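Local coordinates for protein 4-hydroxybutyrate coenzyme A transferase (Shewanella oneidensis, PDB 2OAS) that probably transfers coenzyme A from an acyl-CoA to a carboxylate such as acetate or 4-hydroxybutyrate, at residues 15-20 / 144-148. Sequence-based numbering, arbitrary orientation.
Sequences LIRSGE and GKIIA
Lys145 and Glu20 form a salt bridge on the parallel beta-sheet of the N-terminal alpha/beta domain, joining the loop between helix 9-13 and strand 21-24 to strand 145-150. Strand 113-118 lies between the two strands in the sheet, so the side chains reach across it, both touching its Thr113.

The ionic part rests on Lys145 NZ, 2.9 Å from Glu20 OE1, which it meets on the syn side, 27° out of the carboxylate plane. The two side chains cross at about a right angle. Lys145 runs straight from CB to CE and then bends at its last torsion (chi4 -68°), which swings NZ into the carboxylate. Within the loop, Glu20 OE1 also takes a weak hydrogen bond of 3.1 Å from Arg17 N, across a type II turn from Arg17 to Glu20 that has Gly19 at positive phi. In place of Glu20, a glutamine would probably leave the Lys145 ammonium without this countercharge.

The apolar part lies alongside. Ile147 CD1 packs on Ile16 CG1 at 3.7 Å, the two side chains crossing obliquely, and lies more loosely by Leu15 CB at 4.3 Å. Helix 32-41 adds to this buried patch, with Leu38 on Ile16 and Leu34 on Ile147.

Between the two parts, the aliphatic end of Lys145 rests on the loop backbone and on Leu15: its CE is 4.0 Å from Leu15 CB and 3.7 Å from Leu15 O.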
loop_
_atom_site.group_PDB
_atom_site.type_symbol
_atom_site.label_atom_id
_atom_site.label_comp_id
_atom_site.label_asym_id
_atom_site.label_seq_id
_atom_site.Cartn_x
_atom_site.Cartn_y
_atom_site.Cartn_z
ATOM N N LEU A 15 2.166 -8.861 39.878
ATOM C CA LEU A 15 1.754 -10.081 39.188
ATOM C C LEU A 15 2.639 -10.345 37.976
ATOM O O LEU A 15 2.848 -11.488 37.596
ATOM C CB LEU A 15 0.287 -9.991 38.764
ATOM C CG LEU A 15 -0.783 -10.097 39.860
ATOM C CD1 LEU A 15 -0.582 -9.022 40.909
ATOM C CD2 LEU A 15 -2.173 -9.967 39.227
ATOM N N ILE A 16 3.163 -9.291 37.361
ATOM C CA ILE A 16 4.023 -9.482 36.197
ATOM C C ILE A 16 5.223 -10.308 36.626
ATOM O O ILE A 16 5.856 -10.012 37.645
ATOM C CB ILE A 16 4.503 -8.142 35.608
ATOM C CG1 ILE A 16 3.292 -7.320 35.141
ATOM C CG2 ILE A 16 5.471 -8.403 34.457
ATOM C CD1 ILE A 16 3.622 -5.985 34.502
ATOM N N ARG A 17 5.508 -11.360 35.861
ATOM C CA ARG A 17 6.637 -12.265 36.130
ATOM C C ARG A 17 7.681 -12.150 35.025
ATOM O O ARG A 17 7.408 -11.583 33.972
ATOM C CB ARG A 17 6.135 -13.708 36.239
ATOM C CG ARG A 17 5.352 -13.988 37.518
ATOM C CD ARG A 17 6.301 -14.111 38.698
ATOM N NE ARG A 17 5.815 -13.487 39.931
ATOM C CZ ARG A 17 6.462 -13.536 41.096
ATOM N NH1 ARG A 17 5.954 -12.925 42.190
ATOM N NH2 ARG A 17 7.613 -14.197 41.157
ATOM N N SER A 18 8.875 -12.689 35.260
ATOM C CA SER A 18 9.951 -12.610 34.266
ATOM C C SER A 18 9.697 -13.311 32.934
ATOM O O SER A 18 8.960 -14.281 32.859
ATOM C CB SER A 18 11.254 -13.140 34.860
ATOM O OG SER A 18 11.718 -12.303 35.904
ATOM N N GLY A 19 10.326 -12.800 31.881
ATOM C CA GLY A 19 10.170 -13.387 30.565
ATOM C C GLY A 19 8.851 -13.111 29.865
ATOM O O GLY A 19 8.655 -13.531 28.716
ATOM N N GLU A 20 7.953 -12.395 30.531
ATOM C CA GLU A 20 6.653 -12.099 29.940
ATOM C C GLU A 20 6.687 -11.051 28.829
ATOM O O GLU A 20 7.570 -10.190 28.780
ATOM C CB GLU A 20 5.655 -11.651 31.019
ATOM C CG GLU A 20 5.307 -12.735 32.039
ATOM C CD GLU A 20 4.195 -12.314 33.002
ATOM O OE1 GLU A 20 3.870 -13.097 33.932
ATOM O OE2 GLU A 20 3.645 -11.211 32.833
ATOM N N GLY A 144 -3.007 -12.898 28.348
ATOM C CA GLY A 144 -3.135 -13.930 29.361
ATOM C C GLY A 144 -3.829 -13.381 30.604
ATOM O O GLY A 144 -4.707 -14.029 31.174
ATOM N N LYS A 145 -3.426 -12.185 31.032
ATOM C CA LYS A 145 -4.026 -11.526 32.187
ATOM C C LYS A 145 -4.031 -10.016 31.954
ATOM O O LYS A 145 -3.241 -9.515 31.160
ATOM C CB LYS A 145 -3.257 -11.849 33.466
ATOM C CG LYS A 145 -1.810 -11.377 33.494
ATOM C CD LYS A 145 -1.221 -11.627 34.881
ATOM C CE LYS A 145 0.241 -11.235 34.964
ATOM N NZ LYS A 145 1.103 -12.128 34.152
ATOM N N ILE A 146 -4.920 -9.292 32.628
ATOM C CA ILE A 146 -4.975 -7.843 32.455
ATOM C C ILE A 146 -4.793 -7.091 33.774
ATOM O O ILE A 146 -5.376 -7.454 34.786
ATOM C CB ILE A 146 -6.312 -7.405 31.811
ATOM C CG1 ILE A 146 -6.427 -7.991 30.402
ATOM C CG2 ILE A 146 -6.390 -5.894 31.733
ATOM C CD1 ILE A 146 -7.809 -7.862 29.808
ATOM N N ILE A 147 -3.954 -6.058 33.750
ATOM C CA ILE A 147 -3.695 -5.229 34.923
ATOM C C ILE A 147 -4.194 -3.829 34.554
ATOM O O ILE A 147 -3.612 -3.150 33.719
ATOM C CB ILE A 147 -2.201 -5.217 35.257
ATOM C CG1 ILE A 147 -1.794 -6.615 35.739
ATOM C CG2 ILE A 147 -1.892 -4.163 36.329
ATOM C CD1 ILE A 147 -0.305 -6.771 35.964
ATOM N N ALA A 148 -5.288 -3.421 35.177
ATOM C CA ALA A 148 -5.918 -2.152 34.889
ATOM C C ALA A 148 -5.749 -1.083 35.948
ATOM O O ALA A 148 -5.741 -1.349 37.147
ATOM C CB ALA A 148 -7.422 -2.365 34.642
#